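Local atomic coordinates of sortase B (Listeria monocytogenes serovar 1/2a, PDB entry 5JCV), a protein that anchors surface proteins to the cell wall as a transpeptidase, cleaving their C-terminal sorting signal and passing through a thioester-linked intermediate. Residues I21-D26 with F81-K86; E111-Y116 with D137-V142; Y116-D121 with R176-G181. All blocks are in the same frame, centred on the assembly; numbering follows the deposited sequence.

Contact 1. Residues I21-D26 with F81-K86; sequences IDTEID and FADLRK
Asp83 and Thr23 run past each other in opposite directions, and the carboxylate of Asp83 ends at the backbone of the next residue, Glu24. OD2 of Asp83 accepts the Glu24 N-H at 2.8 Å, met nearly along the C-O axis with an N-H...O angle of 164°. The same oxygen packs against CB of Thr23 at 3.3 Å. The chi1 of Thr23, 77°, places OG1 between its backbone N and carbonyl carbon, where it accepts from Ile25 N at 2.8 Å, forming an ST turn, and is also bonded to Ile20 O; its methyl CG2 is turned instead to CD of Lys86. The carboxylates of Glu24 and Asp83 stand almost perpendicular, with OE2 of Glu24 5.2 Å from OD2 of Asp83, a spacing of like charges that the backbone N-H donated to Asp83 may partly offset.

The turn lies in the connection between strands 14-19 and 26-30 of the sortase domain, and Phe81-Lys86, with its 3-10 segment, lies in the long connection from strand 67-72 to helix 90-95. Beyond the polar pair the contact becomes apolar. Ile25 crosses both Phe81 and Leu84 at about a right angle: its CD1 is 3.8 Å from CD2 of Leu84 and 3.9 Å from CD1 of Phe81, while CG2 reaches CE1 of the same ring. Leu18 of strand 14-19 touches both Ile25 and Phe81, and Leu84 continues onto Met177 and Ile179 of strand 176-182.

Contact 2. Residues E111-Y116 with D137-V142; sequences EIFAVY and DYLQKV
Strand 111-116 and helix 137-142 approach to 9.9 Å between their axes, at 59° between their N-to-C directions, and no hydrogen bond joins them. Val142 is the helix residue that meets both ends of the touching strand surface, one methyl to the Phe113 ring, the other to the Tyr116 hydroxyl. Its CG2 comes to the edge of the Phe113 ring, near the ring plane, at 4.1 Å from CE1. Its CG1 is 3.7 Å from OH of Tyr116, and the two side chains cross at a slant; this OH is hydrogen-bonded to OE1 of Gln180, and the methyl only packs beside it. The split follows from the rotation about CA-CB: with chi1 at -58°, CG1 stands beside the backbone N and CG2 between N and the carbonyl carbon. CG1 also lies over one face of the Tyr138 ring, 3.8 Å above its plane and displaced toward the rim, which links the Val142 side chain to the preceding turn of its own helix.

Leu139, three residues before Val142, extends CD2 to within 4.0 Å of CZ of Phe113, crossing that side chain at about a right angle. Between the two rings, CB of Ala114 lies 4.0 Å from the carbonyl O of Val142. Phe113 and Ala114 both face Gln180 of strand 176-182, and this classic beta bulge puts two consecutive residues, both with CB directed at the helix, beneath it.

Helix 132-145 therefore packs on the sheet where strand 107-118 pairs with strand 176-182: Val142 touches Gln180, the Tyr138 hydroxyl is hydrogen-bonded to Tyr124 O and to NE2 of Gln180, and Tyr138 and Phe113 both pack on Ile160 of strand 160-165.

Contact 3. Residues Y116-D121 with R176-G181; sequences YETTTD and RMVIQG
The ring of Tyr116 carries Val178 over one face and the amide of Gln180 at its edge. CB of Val178 stands 4.2 Å from the ring centroid and 26° off the normal, a CH-pi contact between side chains that lie side by side and point the same way. At the edge, Tyr116 OH donates to OE1 of Gln180 at 2.8 Å; the amide plane is nearly perpendicular to the ring, and the hydroxyl comes from above the carbonyl plane, 69° out of it, away from a lone pair. NE2 of the same amide is held by Tyr138 and Thr162, so both ends of this buried amide are occupied.

The backbones supply two hydrogen-bonded pairs. Tyr116 N gives to Val178 O at 3.1 Å and Val178 N to Tyr116 O at 2.9 Å; Thr118 and Arg176 exchange a second such couple. Between them, the non-hydrogen-bonded pair Glu117-Met177 directs its side chains to the other side of the sheet, where CG of Glu117 lies 3.7 Å from SE of the selenomethionine Met177. OG1 of Thr118 donates to Asp121 O at 2.7 Å, a bond spanning the turn that leaves the strand. Arg176 extends away from the pairing toward Tyr124, its NH1 partner, and makes a cation-pi contact with Phe122.

These three consecutive pairs, with strand directions 142° apart, are those of a twisted antiparallel pair at the end of strand 107-118, part of the beta-barrel core of the sortase fold.

In the fold
From the N terminus, contact 1 closes first: the connection after strand 14-19 meets the one after strand 67-72, a loop of 54 residues that includes strands 53-55 and 67-72 and most of strand 26-30. It ends before the other two contacts begin. Contact 2 then joins strand 107-118 to helix 132-145 across 20 residues, and contact 3 joins the end of that strand to strand 176-182 across 54. Their segments alternate along the chain, so these loops cross, and they share Tyr116. Gln180 binds 116-121, the bulge of 111-116 and Tyr138 of the helix together. Contact 1 reaches contact 3 through Leu84, packed on Met177, but does not touch contact 2.

Contact 1. Residues I21-D26 with F81-K86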
loop_
_atom_site.group_PDB
_atom_site.type_symbol
_atom_site.label_atom_id
_atom_site.label_comp_id
_atom_site.label_asym_id
_atom_site.label_seq_id
_atom_site.Cartn_x
_atom_site.Cartn_y
_atom_site.Cartn_z
ATOM N N ILE A 21 -19.464 10.025 0.476
ATOM C CA ILE A 21 -19.993 11.229 -0.184
ATOM C C ILE A 21 -20.944 11.998 0.737
ATOM O O ILE A 21 -21.714 11.390 1.467
ATOM C CB ILE A 21 -20.750 10.812 -1.491
ATOM C CG1 ILE A 21 -19.783 10.148 -2.508
ATOM C CG2 ILE A 21 -21.446 11.988 -2.147
ATOM C CD1 ILE A 21 -18.606 10.999 -2.929
ATOM N N ASP A 22 -20.911 13.326 0.677
ATOM C CA ASP A 22 -21.788 14.214 1.485
ATOM C C ASP A 22 -21.509 14.079 2.984
ATOM O O ASP A 22 -22.400 14.215 3.800
ATOM C CB ASP A 22 -23.278 13.980 1.179
ATOM C CG ASP A 22 -23.610 14.170 -0.325
ATOM O OD1 ASP A 22 -22.911 14.910 -1.033
ATOM O OD2 ASP A 22 -24.581 13.585 -0.803
ATOM N N THR A 23 -20.262 13.792 3.347
ATOM C CA THR A 23 -19.848 13.821 4.763
ATOM C C THR A 23 -18.472 14.393 4.844
ATOM O O THR A 23 -17.859 14.636 3.815
ATOM C CB THR A 23 -19.844 12.439 5.419
ATOM O OG1 THR A 23 -18.684 11.695 5.000
ATOM C CG2 THR A 23 -21.111 11.682 5.077
ATOM N N GLU A 24 -17.968 14.586 6.057
ATOM C CA GLU A 24 -16.582 14.958 6.226
ATOM C C GLU A 24 -15.683 13.758 6.062
ATOM O O GLU A 24 -14.490 13.934 6.109
ATOM C CB GLU A 24 -16.325 15.569 7.618
ATOM C CG GLU A 24 -17.131 16.825 7.883
ATOM C CD GLU A 24 -16.531 17.727 8.963
ATOM O OE1 GLU A 24 -15.399 17.514 9.419
ATOM O OE2 GLU A 24 -17.245 18.653 9.411
ATOM N N ILE A 25 -16.233 12.543 5.931
ATOM C CA ILE A 25 -15.418 11.319 6.029
ATOM C C ILE A 25 -14.736 11.075 4.677
ATOM O O ILE A 25 -15.356 10.592 3.713
ATOM C CB ILE A 25 -16.236 10.080 6.409
ATOM C CG1 ILE A 25 -16.811 10.285 7.797
ATOM C CG2 ILE A 25 -15.319 8.837 6.404
ATOM C CD1 ILE A 25 -17.901 9.308 8.163
ATOM N N ASP A 26 -13.492 11.521 4.605
ATOM C CA ASP A 26 -12.680 11.454 3.402
ATOM C C ASP A 26 -11.271 11.488 3.957
ATOM O O ASP A 26 -10.663 12.540 4.038
ATOM C CB ASP A 26 -12.954 12.661 2.512
ATOM C CG ASP A 26 -12.244 12.561 1.133
ATOM O OD1 ASP A 26 -11.465 11.596 0.864
ATOM O OD2 ASP A 26 -12.501 13.451 0.312
ATOM N N PHE A 81 -15.379 10.460 12.627
ATOM C CA PHE A 81 -16.568 9.638 12.399
ATOM C C PHE A 81 -17.844 10.209 12.975
ATOM O O PHE A 81 -18.869 9.524 13.029
ATOM C CB PHE A 81 -16.344 8.244 12.911
ATOM C CG PHE A 81 -15.726 7.302 11.913
ATOM C CD1 PHE A 81 -15.330 7.716 10.626
ATOM C CD2 PHE A 81 -15.487 5.974 12.281
ATOM C CE1 PHE A 81 -14.779 6.813 9.723
ATOM C CE2 PHE A 81 -14.946 5.077 11.382
ATOM C CZ PHE A 81 -14.568 5.513 10.112
ATOM N N ALA A 82 -17.858 11.482 13.330
ATOM C CA ALA A 82 -19.151 12.059 13.758
ATOM C C ALA A 82 -20.242 11.862 12.715
ATOM O O ALA A 82 -21.426 11.701 13.079
ATOM C CB ALA A 82 -19.024 13.534 14.118
ATOM N N ASP A 83 -19.888 11.876 11.413
ATOM C CA ASP A 83 -20.939 11.792 10.383
ATOM C C ASP A 83 -21.569 10.402 10.211
ATOM O O ASP A 83 -22.571 10.268 9.496
ATOM C CB ASP A 83 -20.454 12.351 9.037
ATOM C CG ASP A 83 -20.552 13.888 8.968
ATOM O OD1 ASP A 83 -21.177 14.524 9.879
ATOM O OD2 ASP A 83 -19.970 14.456 8.008
ATOM N N LEU A 84 -21.051 9.380 10.886
ATOM C CA LEU A 84 -21.671 8.034 10.821
ATOM C C LEU A 84 -23.155 8.072 11.256
ATOM O O LEU A 84 -24.003 7.306 10.753
ATOM C CB LEU A 84 -20.871 6.995 11.680
ATOM C CG LEU A 84 -19.482 6.550 11.192
ATOM C CD1 LEU A 84 -18.929 5.322 11.914
ATOM C CD2 LEU A 84 -19.565 6.268 9.716
ATOM N N ARG A 85 -23.468 8.986 12.169
ATOM C CA ARG A 85 -24.829 9.142 12.682
ATOM C C ARG A 85 -25.833 9.583 11.602
ATOM O O ARG A 85 -27.054 9.450 11.776
ATOM C CB ARG A 85 -24.826 10.141 13.846
ATOM C CG ARG A 85 -24.593 11.565 13.330
ATOM C CD ARG A 85 -24.636 12.661 14.387
ATOM N NE ARG A 85 -24.371 13.967 13.805
ATOM C CZ ARG A 85 -24.381 15.114 14.487
ATOM N NH1 ARG A 85 -24.679 15.136 15.793
ATOM N NH2 ARG A 85 -24.118 16.254 13.849
ATOM N N LYS A 86 -25.351 10.126 10.488
ATOM C CA LYS A 86 -26.289 10.469 9.395
ATOM C C LYS A 86 -27.083 9.250 8.889
ATOM O O LYS A 86 -28.224 9.371 8.398
ATOM C CB LYS A 86 -25.558 11.103 8.224
ATOM C CG LYS A 86 -24.922 12.472 8.491
ATOM C CD LYS A 86 -24.141 12.915 7.252
ATOM C CE LYS A 86 -23.603 14.325 7.366
ATOM N NZ LYS A 86 -24.629 15.339 6.971
#

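Contact 2. Residues E111-Y116 with D137-V142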
loop_
_atom_site.group_PDB
_atom_site.type_symbol
_atom_site.label_atom_id
_atom_site.label_comp_id
_atom_site.label_asym_id
_atom_site.label_seq_id
_atom_site.Cartn_x
_atom_site.Cartn_y
_atom_site.Cartn_z
ATOM N N GLU A 111 -21.360 -2.068 0.200
ATOM C CA GLU A 111 -22.802 -2.020 0.194
ATOM C C GLU A 111 -23.349 -2.192 1.623
ATOM O O GLU A 111 -23.355 -3.307 2.191
ATOM C CB GLU A 111 -23.322 -3.152 -0.709
ATOM C CG GLU A 111 -24.565 -2.794 -1.478
ATOM C CD GLU A 111 -25.145 -3.930 -2.327
ATOM O OE1 GLU A 111 -24.432 -4.907 -2.704
ATOM O OE2 GLU A 111 -26.363 -3.809 -2.635
ATOM N N ILE A 112 -23.841 -1.100 2.191
ATOM C CA ILE A 112 -24.315 -1.097 3.565
ATOM C C ILE A 112 -25.559 -1.973 3.746
ATOM O O ILE A 112 -26.531 -1.866 2.998
ATOM C CB ILE A 112 -24.643 0.341 4.010
ATOM C CG1 ILE A 112 -23.357 1.161 4.119
ATOM C CG2 ILE A 112 -25.367 0.336 5.348
ATOM C CD1 ILE A 112 -23.580 2.658 3.991
ATOM N N PHE A 113 -25.524 -2.827 4.754
ATOM C CA PHE A 113 -26.641 -3.698 5.073
ATOM C C PHE A 113 -27.135 -3.624 6.539
ATOM O O PHE A 113 -28.227 -4.115 6.841
ATOM C CB PHE A 113 -26.282 -5.127 4.718
ATOM C CG PHE A 113 -25.279 -5.759 5.646
ATOM C CD1 PHE A 113 -25.697 -6.451 6.766
ATOM C CD2 PHE A 113 -23.930 -5.703 5.372
ATOM C CE1 PHE A 113 -24.780 -7.031 7.616
ATOM C CE2 PHE A 113 -23.015 -6.292 6.214
ATOM C CZ PHE A 113 -23.442 -6.951 7.337
ATOM N N ALA A 114 -26.363 -2.998 7.432
ATOM C CA ALA A 114 -26.764 -2.846 8.854
ATOM C C ALA A 114 -26.255 -1.556 9.442
ATOM O O ALA A 114 -25.110 -1.164 9.248
ATOM C CB ALA A 114 -26.248 -4.007 9.697
ATOM N N VAL A 115 -27.116 -0.932 10.214
ATOM C CA VAL A 115 -26.859 0.374 10.842
ATOM C C VAL A 115 -27.448 0.332 12.265
ATOM O O VAL A 115 -28.608 0.005 12.425
ATOM C CB VAL A 115 -27.562 1.461 10.019
ATOM C CG1 VAL A 115 -27.597 2.778 10.744
ATOM C CG2 VAL A 115 -26.940 1.588 8.639
ATOM N N TYR A 116 -26.664 0.644 13.293
ATOM C CA TYR A 116 -27.226 0.729 14.655
ATOM C C TYR A 116 -26.306 1.479 15.581
ATOM O O TYR A 116 -25.128 1.708 15.260
ATOM C CB TYR A 116 -27.501 -0.671 15.238
ATOM C CG TYR A 116 -26.374 -1.650 15.046
ATOM C CD1 TYR A 116 -25.383 -1.775 15.996
ATOM C CD2 TYR A 116 -26.279 -2.432 13.871
ATOM C CE1 TYR A 116 -24.331 -2.675 15.818
ATOM C CE2 TYR A 116 -25.234 -3.314 13.673
ATOM C CZ TYR A 116 -24.259 -3.415 14.654
ATOM O OH TYR A 116 -23.236 -4.273 14.501
ATOM N N ASP A 137 -24.123 -16.993 11.922
ATOM C CA ASP A 137 -24.741 -16.668 13.221
ATOM C C ASP A 137 -24.501 -15.179 13.539
ATOM O O ASP A 137 -25.413 -14.476 13.990
ATOM C CB ASP A 137 -24.149 -17.492 14.389
ATOM C CG ASP A 137 -24.104 -18.998 14.122
ATOM O OD1 ASP A 137 -24.913 -19.532 13.339
ATOM O OD2 ASP A 137 -23.237 -19.663 14.721
ATOM N N TYR A 138 -23.261 -14.730 13.323
ATOM C CA TYR A 138 -22.886 -13.323 13.455
ATOM C C TYR A 138 -23.787 -12.418 12.600
ATOM O O TYR A 138 -24.340 -11.426 13.091
ATOM C CB TYR A 138 -21.402 -13.135 13.121
ATOM C CG TYR A 138 -20.921 -11.710 13.172
ATOM C CD1 TYR A 138 -20.279 -11.200 14.285
ATOM C CD2 TYR A 138 -21.098 -10.877 12.097
ATOM C CE1 TYR A 138 -19.843 -9.886 14.320
ATOM C CE2 TYR A 138 -20.661 -9.576 12.112
ATOM C CZ TYR A 138 -20.050 -9.064 13.220
ATOM O OH TYR A 138 -19.645 -7.735 13.185
ATOM N N LEU A 139 -23.983 -12.782 11.346
ATOM C CA LEU A 139 -24.753 -11.938 10.434
ATOM C C LEU A 139 -26.207 -11.857 10.823
ATOM O O LEU A 139 -26.823 -10.802 10.708
ATOM C CB LEU A 139 -24.636 -12.436 9.006
ATOM C CG LEU A 139 -23.240 -12.289 8.411
ATOM C CD1 LEU A 139 -23.171 -12.988 7.057
ATOM C CD2 LEU A 139 -22.838 -10.825 8.303
ATOM N N GLN A 140 -26.747 -12.976 11.267
ATOM C CA GLN A 140 -28.089 -13.027 11.810
ATOM C C GLN A 140 -28.222 -12.055 12.994
ATOM O O GLN A 140 -29.163 -11.272 13.052
ATOM C CB GLN A 140 -28.404 -14.474 12.215
ATOM C CG GLN A 140 -29.552 -14.669 13.199
ATOM C CD GLN A 140 -30.908 -14.321 12.609
ATOM O OE1 GLN A 140 -31.046 -14.112 11.398
ATOM N NE2 GLN A 140 -31.926 -14.267 13.467
ATOM N N LYS A 141 -27.278 -12.091 13.929
ATOM C CA LYS A 141 -27.365 -11.226 15.098
ATOM C C LYS A 141 -27.326 -9.745 14.701
ATOM O O LYS A 141 -28.178 -8.978 15.153
ATOM C CB LYS A 141 -26.276 -11.545 16.134
ATOM C CG LYS A 141 -26.438 -12.920 16.781
ATOM C CD LYS A 141 -25.986 -12.980 18.237
ATOM C CE LYS A 141 -26.066 -14.411 18.781
ATOM N NZ LYS A 141 -25.725 -14.543 20.241
ATOM N N VAL A 142 -26.363 -9.342 13.861
ATOM C CA VAL A 142 -26.192 -7.909 13.559
ATOM C C VAL A 142 -27.285 -7.344 12.651
ATOM O O VAL A 142 -27.598 -6.152 12.735
ATOM C CB VAL A 142 -24.805 -7.520 12.985
ATOM C CG1 VAL A 142 -23.692 -7.919 13.928
ATOM C CG2 VAL A 142 -24.594 -8.086 11.592
#

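Contact 3. Residues Y116-D121 with R176-G181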
loop_
_atom_site.group_PDB
_atom_site.type_symbol
_atom_site.label_atom_id
_atom_site.label_comp_id
_atom_site.label_asym_id
_atom_site.label_seq_id
_atom_site.Cartn_x
_atom_site.Cartn_y
_atom_site.Cartn_z
ATOM N N TYR A 116 -26.664 0.644 13.293
ATOM C CA TYR A 116 -27.226 0.729 14.655
ATOM C C TYR A 116 -26.306 1.479 15.581
ATOM O O TYR A 116 -25.128 1.708 15.260
ATOM C CB TYR A 116 -27.501 -0.671 15.238
ATOM C CG TYR A 116 -26.374 -1.650 15.046
ATOM C CD1 TYR A 116 -25.383 -1.775 15.996
ATOM C CD2 TYR A 116 -26.279 -2.432 13.871
ATOM C CE1 TYR A 116 -24.331 -2.675 15.818
ATOM C CE2 TYR A 116 -25.234 -3.314 13.673
ATOM C CZ TYR A 116 -24.259 -3.415 14.654
ATOM O OH TYR A 116 -23.236 -4.273 14.501
ATOM N N GLU A 117 -26.855 1.863 16.724
ATOM C CA GLU A 117 -26.073 2.365 17.843
ATOM C C GLU A 117 -26.017 1.249 18.823
ATOM O O GLU A 117 -26.973 0.457 18.947
ATOM C CB GLU A 117 -26.773 3.505 18.565
ATOM C CG GLU A 117 -26.844 4.797 17.794
ATOM C CD GLU A 117 -27.720 5.830 18.503
ATOM O OE1 GLU A 117 -28.990 5.683 18.515
ATOM O OE2 GLU A 117 -27.114 6.784 19.026
ATOM N N THR A 118 -24.956 1.248 19.605
ATOM C CA THR A 118 -24.858 0.289 20.684
ATOM C C THR A 118 -23.990 0.840 21.803
ATOM O O THR A 118 -22.918 1.419 21.536
ATOM C CB THR A 118 -24.202 -0.992 20.172
ATOM O OG1 THR A 118 -24.124 -1.946 21.244
ATOM C CG2 THR A 118 -22.801 -0.670 19.621
ATOM N N THR A 119 -24.450 0.617 23.036
ATOM C CA THR A 119 -23.811 1.111 24.279
ATOM C C THR A 119 -23.018 0.003 25.041
ATOM O O THR A 119 -21.917 0.255 25.537
ATOM C CB THR A 119 -24.901 1.718 25.205
ATOM O OG1 THR A 119 -26.099 0.933 25.099
ATOM C CG2 THR A 119 -25.275 3.125 24.791
ATOM N N THR A 120 -23.577 -1.213 25.121
ATOM C CA THR A 120 -22.988 -2.316 25.919
ATOM C C THR A 120 -22.907 -3.697 25.206
ATOM O O THR A 120 -22.334 -4.657 25.713
ATOM C CB THR A 120 -23.805 -2.520 27.229
ATOM O OG1 THR A 120 -25.166 -2.879 26.925
ATOM C CG2 THR A 120 -23.763 -1.263 28.096
ATOM N N ASP A 121 -23.532 -3.822 24.058
ATOM C CA ASP A 121 -23.516 -5.071 23.337
ATOM C C ASP A 121 -22.536 -4.930 22.178
ATOM O O ASP A 121 -22.869 -4.328 21.140
ATOM C CB ASP A 121 -24.894 -5.344 22.817
ATOM C CG ASP A 121 -24.949 -6.574 21.970
ATOM O OD1 ASP A 121 -26.031 -6.758 21.373
ATOM O OD2 ASP A 121 -23.937 -7.330 21.912
ATOM N N ARG A 176 -21.714 3.890 20.812
ATOM C CA ARG A 176 -21.034 3.919 19.536
ATOM C C ARG A 176 -22.044 3.851 18.400
ATOM O O ARG A 176 -23.115 3.283 18.548
ATOM C CB ARG A 176 -20.121 2.733 19.402
ATOM C CG ARG A 176 -19.046 2.691 20.472
ATOM C CD ARG A 176 -18.268 1.408 20.260
ATOM N NE ARG A 176 -17.137 1.325 21.164
ATOM C CZ ARG A 176 -16.238 0.347 21.146
ATOM N NH1 ARG A 176 -16.328 -0.655 20.268
ATOM N NH2 ARG A 176 -15.255 0.375 22.027
HETATM N N MSE A 177 -21.674 4.443 17.276
HETATM C CA MSE A 177 -22.429 4.335 16.046
HETATM C C MSE A 177 -21.708 3.327 15.171
HETATM O O MSE A 177 -20.489 3.301 15.107
HETATM C CB MSE A 177 -22.490 5.744 15.460
HETATM C CG MSE A 177 -23.257 5.749 14.170
HETATM SE SE MSE A 177 -25.153 5.521 14.634
HETATM C CE MSE A 177 -25.581 4.596 12.993
ATOM N N VAL A 178 -22.461 2.463 14.517
ATOM C CA VAL A 178 -21.870 1.359 13.765
ATOM C C VAL A 178 -22.557 1.233 12.417
ATOM O O VAL A 178 -23.765 1.253 12.348
ATOM C CB VAL A 178 -22.004 0.019 14.495
ATOM C CG1 VAL A 178 -21.375 -1.091 13.648
ATOM C CG2 VAL A 178 -21.337 0.081 15.847
ATOM N N ILE A 179 -21.766 1.090 11.373
ATOM C CA ILE A 179 -22.259 0.862 10.017
ATOM C C ILE A 179 -21.531 -0.367 9.534
ATOM O O ILE A 179 -20.318 -0.457 9.692
ATOM C CB ILE A 179 -21.849 2.033 9.105
ATOM C CG1 ILE A 179 -22.410 3.325 9.677
ATOM C CG2 ILE A 179 -22.310 1.855 7.680
ATOM C CD1 ILE A 179 -23.908 3.370 9.684
ATOM N N GLN A 180 -22.267 -1.328 9.005
ATOM C CA GLN A 180 -21.658 -2.485 8.413
ATOM C C GLN A 180 -22.091 -2.740 6.948
ATOM O O GLN A 180 -23.258 -2.577 6.576
ATOM C CB GLN A 180 -21.968 -3.675 9.277
ATOM C CG GLN A 180 -21.455 -3.507 10.678
ATOM C CD GLN A 180 -21.728 -4.726 11.481
ATOM O OE1 GLN A 180 -22.883 -5.007 11.770
ATOM N NE2 GLN A 180 -20.674 -5.489 11.819
ATOM N N GLY A 181 -21.124 -3.099 6.120
ATOM C CA GLY A 181 -21.380 -3.220 4.717
ATOM C C GLY A 181 -20.706 -4.442 4.119
ATOM O O GLY A 181 -19.707 -4.918 4.646
#